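Local structure of minor fimbrium subunit Mfa5 (Porphyromonas gingivalis ATCC 33277, 6TO1) at residues Leu584-Pro598 with Pro621-Pro633. The protein is an accessory subunit of the minor Mfa1 fimbriae, adhesive pili that mediate biofilm formation and attachment to host cells and other oral bacteria. Numbering follows the deposited sequence. Where two conformers were deposited one is given.
Sequences LDKTTEALQYYSVPP and PNPGQIGISWKKP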
ATOM      1  N   LEU A 584     -36.726 -21.342  15.888  1.00 28.17           N
ATOM      2  CA  LEU A 584     -35.924 -22.399  16.471  1.00 24.46           C
ATOM      3  C   LEU A 584     -35.161 -21.897  17.686  1.00 27.43           C
ATOM      4  O   LEU A 584     -34.846 -20.707  17.793  1.00 33.94           O
ATOM      5  CB  LEU A 584     -34.931 -22.943  15.444  1.00 25.78           C
ATOM      6  CG  LEU A 584     -35.521 -23.609  14.217  1.00 29.28           C
ATOM      7  CD1 LEU A 584     -34.463 -24.025  13.220  1.00 28.53           C
ATOM      8  CD2 LEU A 584     -36.393 -24.823  14.646  1.00 33.37           C
ATOM      9  N   ASP A 585     -34.855 -22.824  18.605  1.00 30.30           N
ATOM     10  CA  ASP A 585     -33.998 -22.521  19.748  1.00 37.95           C
ATOM     11  C   ASP A 585     -32.560 -22.831  19.342  1.00 28.48           C
ATOM     12  O   ASP A 585     -32.164 -24.002  19.262  1.00 30.59           O
ATOM     13  CB  ASP A 585     -34.401 -23.322  20.982  1.00 33.36           C
ATOM     14  CG  ASP A 585     -33.468 -23.087  22.163  1.00 48.68           C
ATOM     15  OD1 ASP A 585     -32.526 -22.266  22.050  1.00 36.47           O
ATOM     16  OD2 ASP A 585     -33.684 -23.736  23.211  1.00 42.82           O
ATOM     17  N   LYS A 586     -31.779 -21.785  19.081  1.00 37.35           N
ATOM     18  CA  LYS A 586     -30.427 -21.975  18.587  1.00 33.70           C
ATOM     19  C   LYS A 586     -29.467 -22.474  19.648  1.00 33.25           C
ATOM     20  O   LYS A 586     -28.355 -22.905  19.301  1.00 34.42           O
ATOM     21  CB  LYS A 586     -29.884 -20.654  18.021  1.00 33.20           C
ATOM     22  CG  LYS A 586     -30.632 -20.134  16.820  1.00 27.85           C
ATOM     23  CD  LYS A 586     -29.896 -18.909  16.272  1.00 38.96           C
ATOM     24  CE  LYS A 586     -30.515 -18.375  15.004  1.00 37.27           C
ATOM     25  NZ  LYS A 586     -29.580 -17.403  14.339  1.00 48.67           N
ATOM     26  N   THR A 587     -29.846 -22.402  20.922  1.00 34.91           N
ATOM     27  CA  THR A 587     -28.930 -22.766  21.992  1.00 34.78           C
ATOM     28  C   THR A 587     -28.913 -24.255  22.255  1.00 35.92           C
ATOM     29  O   THR A 587     -28.199 -24.696  23.164  1.00 37.14           O
ATOM     30  CB  THR A 587     -29.289 -22.013  23.278  1.00 40.91           C
ATOM     31  OG1 THR A 587     -30.517 -22.518  23.812  1.00 43.80           O
ATOM     32  CG2 THR A 587     -29.444 -20.535  22.984  1.00 38.34           C
ATOM     33  N   THR A 588     -29.665 -25.043  21.487  1.00 33.34           N
ATOM     34  CA  THR A 588     -29.669 -26.477  21.699  1.00 26.61           C
ATOM     35  C   THR A 588     -29.722 -27.229  20.377  1.00 29.45           C
ATOM     36  O   THR A 588     -30.229 -26.735  19.365  1.00 32.27           O
ATOM     37  CB  THR A 588     -30.857 -26.927  22.586  1.00 34.60           C
ATOM     38  OG1 THR A 588     -30.764 -28.339  22.802  1.00 30.86           O
ATOM     39  CG2 THR A 588     -32.185 -26.581  21.918  1.00 30.85           C
ATOM     40  N   GLU A 589     -29.185 -28.437  20.411  1.00 29.14           N
ATOM     41  CA  GLU A 589     -29.289 -29.382  19.315  1.00 34.71           C
ATOM     42  C   GLU A 589     -30.402 -30.394  19.550  1.00 29.21           C
ATOM     43  O   GLU A 589     -30.644 -31.241  18.688  1.00 33.69           O
ATOM     44  CB  GLU A 589     -27.938 -30.069  19.118  1.00 33.89           C
ATOM     45  CG  GLU A 589     -26.812 -29.091  18.612  1.00 35.24           C
ATOM     46  CD  GLU A 589     -26.329 -28.040  19.643  1.00 49.90           C
ATOM     47  OE1 GLU A 589     -26.571 -26.813  19.457  1.00 37.23           O
ATOM     48  OE2 GLU A 589     -25.666 -28.428  20.628  1.00 53.54           O
ATOM     49  N   ALA A 590     -31.091 -30.323  20.690  1.00 31.69           N
ATOM     50  CA  ALA A 590     -32.192 -31.239  20.956  1.00 31.34           C
ATOM     51  C   ALA A 590     -33.404 -30.804  20.146  1.00 28.64           C
ATOM     52  O   ALA A 590     -33.710 -29.610  20.052  1.00 29.30           O
ATOM     53  CB  ALA A 590     -32.537 -31.276  22.440  1.00 36.62           C
ATOM     54  N   LEU A 591     -34.069 -31.769  19.518  1.00 33.47           N
ATOM     55  CA  LEU A 591     -35.260 -31.440  18.751  1.00 25.68           C
ATOM     56  C   LEU A 591     -36.294 -30.790  19.657  1.00 30.55           C
ATOM     57  O   LEU A 591     -36.472 -31.185  20.817  1.00 34.42           O
ATOM     58  CB  LEU A 591     -35.832 -32.689  18.098  1.00 26.93           C
ATOM     59  CG  LEU A 591     -34.969 -33.457  17.117  1.00 33.67           C
ATOM     60  CD1 LEU A 591     -35.689 -34.741  16.728  1.00 36.70           C
ATOM     61  CD2 LEU A 591     -34.663 -32.605  15.908  1.00 30.48           C
ATOM     62  N   GLN A 592     -36.937 -29.758  19.134  1.00 26.51           N
ATOM     63  CA  GLN A 592     -38.120 -29.168  19.732  1.00 29.28           C
ATOM     64  C   GLN A 592     -39.335 -29.825  19.073  1.00 36.15           C
ATOM     65  O   GLN A 592     -39.493 -29.761  17.842  1.00 24.60           O
ATOM     66  CB  GLN A 592     -38.143 -27.659  19.529  1.00 30.16           C
ATOM     67  CG  GLN A 592     -36.984 -26.901  20.195  1.00 34.88           C
ATOM     68  CD  GLN A 592     -35.929 -26.441  19.197  1.00 36.36           C
ATOM     69  OE1 GLN A 592     -36.099 -25.420  18.529  1.00 31.00           O
ATOM     70  NE2 GLN A 592     -34.847 -27.201  19.086  1.00 29.42           N
ATOM     71  N   TYR A 593     -40.190 -30.448  19.882  1.00 33.41           N
ATOM     72  CA  TYR A 593     -41.299 -31.239  19.359  1.00 27.14           C
ATOM     73  C   TYR A 593     -42.590 -30.437  19.365  1.00 29.38           C
ATOM     74  O   TYR A 593     -42.842 -29.641  20.273  1.00 29.91           O
ATOM     75  CB  TYR A 593     -41.474 -32.512  20.177  1.00 31.60           C
ATOM     76  CG  TYR A 593     -40.477 -33.574  19.824  1.00 30.32           C
ATOM     77  CD1 TYR A 593     -40.702 -34.411  18.756  1.00 26.20           C
ATOM     78  CD2 TYR A 593     -39.290 -33.717  20.541  1.00 30.51           C
ATOM     79  CE1 TYR A 593     -39.805 -35.384  18.410  1.00 28.67           C
ATOM     80  CE2 TYR A 593     -38.374 -34.693  20.197  1.00 28.90           C
ATOM     81  CZ  TYR A 593     -38.647 -35.526  19.140  1.00 31.45           C
ATOM     82  OH  TYR A 593     -37.771 -36.514  18.771  1.00 34.77           O
ATOM     83  N   TYR A 594     -43.377 -30.609  18.311  1.00 28.46           N
ATOM     84  CA  TYR A 594     -44.666 -29.956  18.178  1.00 30.93           C
ATOM     85  C   TYR A 594     -45.740 -31.013  17.956  1.00 29.15           C
ATOM     86  O   TYR A 594     -45.467 -32.079  17.391  1.00 27.83           O
ATOM     87  CB  TYR A 594     -44.655 -28.969  17.036  1.00 33.73           C
ATOM     88  CG  TYR A 594     -43.740 -27.814  17.315  1.00 33.47           C
ATOM     89  CD1 TYR A 594     -44.224 -26.664  17.916  1.00 35.64           C
ATOM     90  CD2 TYR A 594     -42.390 -27.883  17.005  1.00 28.79           C
ATOM     91  CE1 TYR A 594     -43.406 -25.604  18.188  1.00 37.16           C
ATOM     92  CE2 TYR A 594     -41.556 -26.815  17.279  1.00 28.75           C
ATOM     93  CZ  TYR A 594     -42.073 -25.683  17.866  1.00 31.96           C
ATOM     94  OH  TYR A 594     -41.266 -24.615  18.157  1.00 34.28           O
ATOM     95  N   SER A 595     -46.963 -30.690  18.395  1.00 35.91           N
ATOM     96  CA  SER A 595     -48.120 -31.583  18.277  1.00 28.68           C
ATOM     97  C   SER A 595     -48.857 -31.237  16.991  1.00 25.42           C
ATOM     98  O   SER A 595     -49.510 -30.188  16.887  1.00 32.81           O
ATOM     99  CB  SER A 595     -49.019 -31.459  19.509  1.00 35.42           C
ATOM    100  OG  SER A 595     -50.175 -32.273  19.373  1.00 46.60           O
ATOM    101  N   VAL A 596     -48.720 -32.091  15.988  1.00 25.76           N
ATOM    102  CA  VAL A 596     -49.104 -31.742  14.626  1.00 23.64           C
ATOM    103  C   VAL A 596     -50.338 -32.552  14.243  1.00 26.19           C
ATOM    104  O   VAL A 596     -50.264 -33.788  14.201  1.00 25.89           O
ATOM    105  CB  VAL A 596     -47.965 -31.991  13.626  1.00 21.23           C
ATOM    106  CG1 VAL A 596     -48.412 -31.625  12.255  1.00 24.54           C
ATOM    107  CG2 VAL A 596     -46.755 -31.179  14.074  1.00 24.74           C
ATOM    108  N   PRO A 597     -51.458 -31.907  13.927  1.00 28.15           N
ATOM    109  CA  PRO A 597     -52.623 -32.647  13.447  1.00 33.57           C
ATOM    110  C   PRO A 597     -52.742 -32.537  11.940  1.00 24.60           C
ATOM    111  O   PRO A 597     -52.250 -31.576  11.331  1.00 25.41           O
ATOM    112  CB  PRO A 597     -53.782 -31.926  14.151  1.00 23.46           C
ATOM    113  CG  PRO A 597     -53.362 -30.466  14.016  1.00 31.13           C
ATOM    114  CD  PRO A 597     -51.793 -30.473  14.066  1.00 28.30           C
ATOM    115  N   PRO A 598     -53.422 -33.480  11.292  1.00 23.97           N
ATOM    116  CA  PRO A 598     -53.758 -33.284   9.878  1.00 22.75           C
ATOM    117  C   PRO A 598     -54.775 -32.154   9.728  1.00 24.46           C
ATOM    118  O   PRO A 598     -55.571 -31.879  10.630  1.00 26.59           O
ATOM    119  CB  PRO A 598     -54.349 -34.637   9.457  1.00 23.40           C
ATOM    120  CG  PRO A 598     -54.938 -35.187  10.724  1.00 22.42           C
ATOM    121  CD  PRO A 598     -54.093 -34.663  11.885  1.00 24.16           C
ATOM    122  N   PRO A 621     -49.680 -40.115  13.954  1.00 26.63           N
ATOM    123  CA  PRO A 621     -51.006 -40.144  14.582  1.00 23.39           C
ATOM    124  C   PRO A 621     -51.613 -38.754  14.642  1.00 28.06           C
ATOM    125  O   PRO A 621     -50.992 -37.744  14.296  1.00 26.41           O
ATOM    126  CB  PRO A 621     -50.728 -40.701  15.979  1.00 24.80           C
ATOM    127  CG  PRO A 621     -49.351 -40.353  16.248  1.00 31.05           C
ATOM    128  CD  PRO A 621     -48.612 -40.371  14.937  1.00 26.32           C
ATOM    129  N   ASN A 622     -52.866 -38.712  15.082  1.00 24.64           N
ATOM    130  CA  ASN A 622     -53.602 -37.456  15.161  1.00 25.91           C
ATOM    131  C   ASN A 622     -53.867 -37.064  16.609  1.00 34.86           C
ATOM    132  O   ASN A 622     -54.755 -37.636  17.255  1.00 27.28           O
ATOM    133  CB  ASN A 622     -54.921 -37.571  14.394  1.00 27.86           C
ATOM    134  CG  ASN A 622     -55.717 -36.293  14.429  1.00 33.71           C
ATOM    135  OD1 ASN A 622     -55.186 -35.247  14.749  1.00 28.66           O
ATOM    136  ND2 ASN A 622     -57.009 -36.377  14.127  1.00 36.81           N
ATOM    137  N   PRO A 623     -53.133 -36.106  17.171  1.00 27.25           N
ATOM    138  CA  PRO A 623     -51.968 -35.442  16.560  1.00 26.90           C
ATOM    139  C   PRO A 623     -50.686 -36.233  16.791  1.00 26.51           C
ATOM    140  O   PRO A 623     -50.666 -37.201  17.575  1.00 27.63           O
ATOM    141  CB  PRO A 623     -51.942 -34.104  17.277  1.00 29.04           C
ATOM    142  CG  PRO A 623     -52.393 -34.448  18.671  1.00 30.29           C
ATOM    143  CD  PRO A 623     -53.418 -35.569  18.521  1.00 31.71           C
ATOM    144  N   GLY A 624     -49.612 -35.811  16.131  1.00 27.40           N
ATOM    145  CA  GLY A 624     -48.345 -36.497  16.231  1.00 26.08           C
ATOM    146  C   GLY A 624     -47.214 -35.547  16.579  1.00 29.75           C
ATOM    147  O   GLY A 624     -47.227 -34.370  16.225  1.00 29.78           O
ATOM    148  N   GLN A 625     -46.260 -36.077  17.334  1.00 26.30           N
ATOM    149  CA  GLN A 625     -45.072 -35.335  17.747  1.00 27.04           C
ATOM    150  C   GLN A 625     -44.084 -35.277  16.587  1.00 22.24           C
ATOM    151  O   GLN A 625     -43.641 -36.325  16.098  1.00 25.79           O
ATOM    152  CB  GLN A 625     -44.432 -36.015  18.954  1.00 34.45           C
ATOM    153  CG  GLN A 625     -45.307 -35.982  20.193  1.00 38.00           C
ATOM    154  CD  GLN A 625     -45.352 -34.601  20.781  1.00 33.59           C
ATOM    155  OE1 GLN A 625     -46.324 -33.862  20.603  1.00 41.40           O
ATOM    156  NE2 GLN A 625     -44.287 -34.233  21.473  1.00 39.02           N
ATOM    157  N   ILE A 626     -43.767 -34.058  16.138  1.00 26.78           N
ATOM    158  CA  ILE A 626     -42.797 -33.818  15.074  1.00 25.62           C
ATOM    159  C   ILE A 626     -41.761 -32.837  15.625  1.00 23.88           C
ATOM    160  O   ILE A 626     -42.128 -31.782  16.160  1.00 26.85           O
ATOM    161  CB  ILE A 626     -43.445 -33.249  13.799  1.00 26.51           C
ATOM    162  CG1 ILE A 626     -44.579 -34.153  13.308  1.00 24.33           C
ATOM    163  CG2 ILE A 626     -42.392 -33.052  12.690  1.00 26.20           C
ATOM    164  CD1 ILE A 626     -44.150 -35.460  12.722  1.00 22.07           C
ATOM    165  N   GLY A 627     -40.486 -33.173  15.472  1.00 26.40           N
ATOM    166  CA  GLY A 627     -39.402 -32.410  16.087  1.00 29.60           C
ATOM    167  C   GLY A 627     -38.459 -31.805  15.059  1.00 22.45           C
ATOM    168  O   GLY A 627     -38.190 -32.415  14.022  1.00 21.07           O
ATOM    169  N   ILE A 628     -37.996 -30.588  15.355  1.00 26.11           N
ATOM    170  CA  ILE A 628     -37.074 -29.852  14.495  1.00 20.68           C
ATOM    171  C   ILE A 628     -36.014 -29.167  15.351  1.00 24.90           C
ATOM    172  O   ILE A 628     -36.185 -28.948  16.554  1.00 26.52           O
ATOM    173  CB  ILE A 628     -37.797 -28.799  13.622  1.00 24.78           C
ATOM    174  CG1 ILE A 628     -38.639 -27.856  14.491  1.00 26.10           C
ATOM    175  CG2 ILE A 628     -38.650 -29.481  12.571  1.00 28.19           C
ATOM    176  CD1 ILE A 628     -39.376 -26.794  13.700  1.00 25.99           C
ATOM    177  N   SER A 629     -34.895 -28.829  14.702  1.00 25.18           N
ATOM    178  CA  SER A 629     -33.810 -28.107  15.360  1.00 22.84           C
ATOM    179  C   SER A 629     -33.056 -27.312  14.300  1.00 19.36           C
ATOM    180  O   SER A 629     -33.300 -27.459  13.102  1.00 22.59           O
ATOM    181  CB  SER A 629     -32.831 -29.044  16.057  1.00 23.76           C
ATOM    182  OG  SER A 629     -32.068 -29.759  15.071  1.00 24.56           O
ATOM    183  N   TRP A 630     -32.076 -26.520  14.739  1.00 26.79           N
ATOM    184  CA  TRP A 630     -31.250 -25.797  13.775  1.00 25.28           C
ATOM    185  C   TRP A 630     -30.411 -26.725  12.913  1.00 21.19           C
ATOM    186  O   TRP A 630     -30.062 -26.349  11.787  1.00 22.46           O
ATOM    187  CB  TRP A 630     -30.371 -24.778  14.492  1.00 26.82           C
ATOM    188  CG  TRP A 630     -29.250 -25.283  15.305  1.00 24.76           C
ATOM    189  CD1 TRP A 630     -29.233 -25.467  16.653  1.00 32.24           C
ATOM    190  CD2 TRP A 630     -27.931 -25.579  14.841  1.00 24.77           C
ATOM    191  NE1 TRP A 630     -27.991 -25.888  17.061  1.00 26.12           N
ATOM    192  CE2 TRP A 630     -27.176 -25.975  15.962  1.00 28.97           C
ATOM    193  CE3 TRP A 630     -27.322 -25.573  13.575  1.00 23.01           C
ATOM    194  CZ2 TRP A 630     -25.837 -26.350  15.867  1.00 30.05           C
ATOM    195  CZ3 TRP A 630     -25.982 -25.947  13.481  1.00 22.68           C
ATOM    196  CH2 TRP A 630     -25.259 -26.330  14.624  1.00 26.36           C
ATOM    197  N   LYS A 631     -30.116 -27.934  13.381  0.53 22.22           N
ATOM    198  CA  LYS A 631     -29.392 -28.894  12.560  0.53 24.69           C
ATOM    199  C   LYS A 631     -30.305 -29.771  11.715  0.53 22.59           C
ATOM    200  O   LYS A 631     -29.861 -30.320  10.702  0.53 21.52           O
ATOM    201  CB  LYS A 631     -28.517 -29.793  13.438  0.53 24.78           C
ATOM    202  CG  LYS A 631     -27.516 -29.039  14.297  0.53 27.10           C
ATOM    203  CD  LYS A 631     -26.684 -30.000  15.148  0.53 20.24           C
ATOM    204  CE  LYS A 631     -25.365 -30.363  14.474  0.53 24.08           C
ATOM    205  NZ  LYS A 631     -25.553 -31.020  13.164  0.53 31.20           N
ATOM    206  N   LYS A 632     -31.563 -29.935  12.110  1.00 21.87           N
ATOM    207  CA  LYS A 632     -32.513 -30.774  11.381  1.00 23.26           C
ATOM    208  C   LYS A 632     -33.809 -29.978  11.318  1.00 25.93           C
ATOM    209  O   LYS A 632     -34.724 -30.179  12.123  1.00 26.97           O
ATOM    210  CB  LYS A 632     -32.693 -32.125  12.080  1.00 26.60           C
ATOM    211  CG  LYS A 632     -31.439 -32.997  12.043  1.00 26.06           C
ATOM    212  CD  LYS A 632     -31.022 -33.342  10.610  1.00 26.90           C
ATOM    213  CE  LYS A 632     -29.721 -34.180  10.593  1.00 25.01           C
ATOM    214  NZ  LYS A 632     -29.245 -34.345   9.184  1.00 34.87           N
ATOM    215  N   PRO A 633     -33.907 -29.035  10.381  1.00 22.29           N
ATOM    216  CA  PRO A 633     -34.933 -27.988  10.481  1.00 22.15           C
ATOM    217  C   PRO A 633     -36.197 -28.231   9.679  1.00 20.34           C
ATOM    218  O   PRO A 633     -37.031 -27.323   9.635  1.00 26.60           O
ATOM    219  CB  PRO A 633     -34.183 -26.777   9.913  1.00 21.60           C
ATOM    220  CG  PRO A 633     -33.428 -27.398   8.754  1.00 22.36           C
ATOM    221  CD  PRO A 633     -32.884 -28.699   9.362  1.00 22.30           C
TER
HETATM  222  O   HOH W   1     -32.350 -26.126  17.754  1.00 28.61           O
HETATM  223  O   HOH W   2     -30.516 -31.703  16.104  1.00 35.75           O
HETATM  224  O   HOH W   3     -48.943 -35.119  19.663  1.00 44.65           O
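Strands 592-596 and 624-628 form a two-stranded antiparallel ribbon, in which Tyr593 pairs with Gly627. Six backbone hydrogen bonds link Gln592 with Ile628, Tyr594 with Ile626 and Val596 with Gly624, two to each pair. The non-hydrogen-bonded pair Tyr593-Gly627 lies between the first two, its CA atoms 4.0 Å apart. There the Tyr593 ring lies over the glycine, and Gly627 CA makes a CH-pi contact 4.0 Å from the ring centroid. Ser595 and Gln625 are on the same face, where a water bridges Ser595 OG and Gln625 OE1.

The other face carries Gln592, Tyr594, Val596, Ile626 and Ile628. Tyr594 and Val596 pack on Ile533 of strand 530-539, and Ile626 on Ala637 of strand 634-643, in the last modelled domain. Val596 CG2 meets Ile626 CG1 at 3.8 Å. Ile628 turns CG1 between its backbone N and carbonyl carbon (chi1 54°), which with an extended chain points CD1 at Leu584 CD2 (3.7 Å); the two side chains cross at about a right angle.

Beyond the ribbon, the loop 584-591 runs along the edge of the Trp630 ring, while Lys631 CG lies over one face. Trp630 NE1 donates to Glu589 OE1 at 2.9 Å; OE1 lies in the indole plane and accepts on its anti lone pair. The carboxylate is turned 75° from the ring. Nearby, a water accepts from Trp630 N and Gln592 NE2 and donates to Asp585 O and Thr588 O. Gln592 NE2 also donates to Ala590 O, and Gln592 OE1 accepts from Asp585 N, fixing the amide's rotation.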